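Local coordinates for response regulator receiver domain protein (CheY) (PDB 3HEB), which probably acts as a phosphorylation-controlled switch in two-component signalling, taking a phosphoryl group from a partner kinase onto a receiver-domain aspartate, at residues I10-G15 / N68-T73. Sequence-based numbering, arbitrary orientation.
Sequences IEDDLG and NLPDMT
D12 meets N68, L69 and P70 at the acidic pocket of a CheY-like receiver domain, where the loop after strand 6-10 faces the loop after strand 61-65. The pocket illustrates how receiver domains gather carboxylates around the predicted phosphorylation site, D66, unmodified here: E11, salt-bridged to K118, and D12 each bring an oxygen close to it. In receiver domains a magnesium ion is bound by carboxylates like those of D12 and D66 and by the backbone carbonyl at the place of N68, so these oxygens are probably its ligands here too. CG of D12 sits between the backbone N and the carbonyl carbon (chi1 67°), which turns the carboxylate to the N68 carbonyl. There OD1 lies 3.0 Å from N68 O, two acceptors turned to one spot without a hydrogen bond, consistent with a metal site. A water bridges the other carboxylate oxygen, donating to D12 OD2 at 2.7 Å and to N68 O. Alongside, D12 CB packs 3.5 Å from P70 CD, the two side chains running past each other in opposite directions. An alanine here is likely to leave the bridging water without its carboxylate partner and the acidic cluster without one of its oxygen pairs. Behind the carboxylates, I10 and L69 cross at about a right angle, I10 CG2 packing 3.9 Å from L69 CD1.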
ATOM      1  N   ILE A  10       5.604  -8.923 -12.392  1.00 14.90           N
ATOM      2  CA  ILE A  10       6.989  -8.877 -12.859  1.00 15.07           C
ATOM      3  C   ILE A  10       7.825  -9.814 -11.970  1.00 16.68           C
ATOM      4  O   ILE A  10       8.329  -9.434 -10.908  1.00 16.95           O
ATOM      5  CB  ILE A  10       7.549  -7.434 -12.799  1.00 13.28           C
ATOM      6  CG1 ILE A  10       6.626  -6.487 -13.583  1.00 11.33           C
ATOM      7  CG2 ILE A  10       8.970  -7.398 -13.378  1.00 11.00           C
ATOM      8  CD1 ILE A  10       6.999  -5.012 -13.459  1.00  5.22           C
ATOM      9  N   GLU A  11       7.950 -11.053 -12.419  1.00 18.21           N
ATOM     10  CA  GLU A  11       8.671 -12.077 -11.682  1.00 17.78           C
ATOM     11  C   GLU A  11       9.393 -12.964 -12.690  1.00 17.98           C
ATOM     12  O   GLU A  11       8.812 -13.349 -13.699  1.00 18.98           O
ATOM     13  CB  GLU A  11       7.660 -12.894 -10.865  1.00 18.39           C
ATOM     14  CG  GLU A  11       8.235 -14.108 -10.158  1.00 20.32           C
ATOM     15  CD  GLU A  11       9.217 -13.745  -9.070  1.00 18.36           C
ATOM     16  OE1 GLU A  11       8.786 -13.187  -8.040  1.00 20.72           O
ATOM     17  OE2 GLU A  11      10.423 -14.012  -9.250  1.00 19.48           O
ATOM     18  N   ASP A  12      10.657 -13.280 -12.419  1.00 19.97           N
ATOM     19  CA  ASP A  12      11.461 -14.113 -13.320  1.00 18.93           C
ATOM     20  C   ASP A  12      11.529 -15.563 -12.864  1.00 18.96           C
ATOM     21  O   ASP A  12      11.802 -16.450 -13.672  1.00 19.30           O
ATOM     22  CB  ASP A  12      12.882 -13.572 -13.414  1.00 20.36           C
ATOM     23  CG  ASP A  12      13.629 -13.710 -12.112  1.00 21.63           C
ATOM     24  OD1 ASP A  12      13.048 -13.354 -11.058  1.00 22.20           O
ATOM     25  OD2 ASP A  12      14.792 -14.168 -12.141  1.00 23.46           O
ATOM     26  N   ASP A  13      11.319 -15.801 -11.570  1.00 18.14           N
ATOM     27  CA  ASP A  13      11.343 -17.158 -11.047  1.00 17.27           C
ATOM     28  C   ASP A  13      10.032 -17.779 -11.475  1.00 18.41           C
ATOM     29  O   ASP A  13       8.969 -17.397 -10.991  1.00 18.61           O
ATOM     30  CB  ASP A  13      11.445 -17.169  -9.521  1.00 18.20           C
ATOM     31  CG  ASP A  13      11.608 -18.576  -8.959  1.00 16.84           C
ATOM     32  OD1 ASP A  13      12.466 -18.773  -8.079  1.00 18.69           O
ATOM     33  OD2 ASP A  13      10.878 -19.487  -9.392  1.00 16.90           O
ATOM     34  N   LEU A  14      10.108 -18.733 -12.392  1.00 17.94           N
ATOM     35  CA  LEU A  14       8.918 -19.376 -12.906  1.00 18.45           C
ATOM     36  C   LEU A  14       8.175 -20.151 -11.845  1.00 18.36           C
ATOM     37  O   LEU A  14       6.957 -20.332 -11.927  1.00 19.70           O
ATOM     38  CB  LEU A  14       9.288 -20.285 -14.073  1.00 17.49           C
ATOM     39  CG  LEU A  14       9.803 -19.495 -15.279  1.00 16.56           C
ATOM     40  CD1 LEU A  14      10.099 -20.462 -16.424  1.00 17.23           C
ATOM     41  CD2 LEU A  14       8.752 -18.470 -15.705  1.00 13.05           C
ATOM     42  N   GLY A  15       8.901 -20.610 -10.841  1.00 17.66           N
ATOM     43  CA  GLY A  15       8.234 -21.343  -9.791  1.00 18.16           C
ATOM     44  C   GLY A  15       7.380 -20.419  -8.943  1.00 17.91           C
ATOM     45  O   GLY A  15       6.252 -20.752  -8.599  1.00 20.72           O
ATOM     46  N   ASN A  68      14.712  -8.804  -7.734  1.00 22.94           N
ATOM     47  CA  ASN A  68      15.753  -9.636  -8.324  1.00 24.80           C
ATOM     48  C   ASN A  68      15.416 -10.158  -9.718  1.00 24.87           C
ATOM     49  O   ASN A  68      14.959 -11.294  -9.889  1.00 26.43           O
ATOM     50  CB  ASN A  68      16.074 -10.794  -7.371  1.00 26.85           C
ATOM     51  CG  ASN A  68      16.305 -10.321  -5.938  1.00 30.65           C
ATOM     52  OD1 ASN A  68      17.089  -9.396  -5.692  1.00 32.31           O
ATOM     53  ND2 ASN A  68      15.617 -10.951  -4.982  1.00 31.09           N
ATOM     54  N   LEU A  69      15.655  -9.310 -10.714  1.00 23.98           N
ATOM     55  CA  LEU A  69      15.399  -9.649 -12.103  1.00 22.52           C
ATOM     56  C   LEU A  69      16.711  -9.967 -12.814  1.00 22.90           C
ATOM     57  O   LEU A  69      17.777  -9.516 -12.391  1.00 23.97           O
ATOM     58  CB  LEU A  69      14.675  -8.492 -12.785  1.00 22.15           C
ATOM     59  CG  LEU A  69      13.340  -8.172 -12.101  1.00 22.65           C
ATOM     60  CD1 LEU A  69      12.739  -6.905 -12.694  1.00 20.86           C
ATOM     61  CD2 LEU A  69      12.387  -9.366 -12.246  1.00 20.62           C
ATOM     62  N   PRO A  70      16.648 -10.747 -13.909  1.00 21.88           N
ATOM     63  CA  PRO A  70      17.813 -11.152 -14.698  1.00 21.92           C
ATOM     64  C   PRO A  70      18.510 -10.096 -15.553  1.00 21.57           C
ATOM     65  O   PRO A  70      19.719 -10.183 -15.786  1.00 23.21           O
ATOM     66  CB  PRO A  70      17.259 -12.288 -15.549  1.00 21.87           C
ATOM     67  CG  PRO A  70      15.885 -11.824 -15.830  1.00 21.54           C
ATOM     68  CD  PRO A  70      15.422 -11.344 -14.471  1.00 22.39           C
ATOM     69  N   ASP A  71      17.767  -9.103 -16.017  1.00 20.04           N
ATOM     70  CA  ASP A  71      18.351  -8.084 -16.874  1.00 18.92           C
ATOM     71  C   ASP A  71      18.534  -6.728 -16.211  1.00 19.71           C
ATOM     72  O   ASP A  71      19.203  -5.852 -16.765  1.00 20.52           O
ATOM     73  CB  ASP A  71      17.510  -7.940 -18.141  1.00 18.01           C
ATOM     74  CG  ASP A  71      16.049  -7.664 -17.842  1.00 18.66           C
ATOM     75  OD1 ASP A  71      15.656  -7.732 -16.657  1.00 15.20           O
ATOM     76  OD2 ASP A  71      15.289  -7.379 -18.801  1.00 21.92           O
HETATM   77  N   MSE A  72      17.947  -6.556 -15.029  1.00 18.88           N
HETATM   78  CA  MSE A  72      18.066  -5.299 -14.288  1.00 17.25           C
HETATM   79  C   MSE A  72      17.628  -5.557 -12.859  1.00 18.33           C
HETATM   80  O   MSE A  72      17.489  -6.711 -12.447  1.00 19.45           O
HETATM   81  CB  MSE A  72      17.184  -4.197 -14.919  1.00 14.62           C
HETATM   82  CG  MSE A  72      15.672  -4.507 -15.016  1.00 11.49           C
HETATM   83 SE   MSE A  72      14.706  -3.273 -15.963  1.00  3.90          SE
HETATM   84  CE  MSE A  72      15.171  -3.674 -17.577  1.00  2.92           C
ATOM     85  N   THR A  73      17.435  -4.487 -12.099  1.00 18.71           N
ATOM     86  CA  THR A  73      16.951  -4.619 -10.735  1.00 19.44           C
ATOM     87  C   THR A  73      15.589  -3.958 -10.705  1.00 18.29           C
ATOM     88  O   THR A  73      15.391  -2.906 -11.306  1.00 19.04           O
ATOM     89  CB  THR A  73      17.857  -3.916  -9.707  1.00 20.93           C
ATOM     90  OG1 THR A  73      17.268  -4.059  -8.401  1.00 23.66           O
ATOM     91  CG2 THR A  73      18.020  -2.437 -10.047  1.00 18.16           C
TER
HETATM   92  O   HOH W   1      17.133 -12.908 -11.629  1.00 33.82           O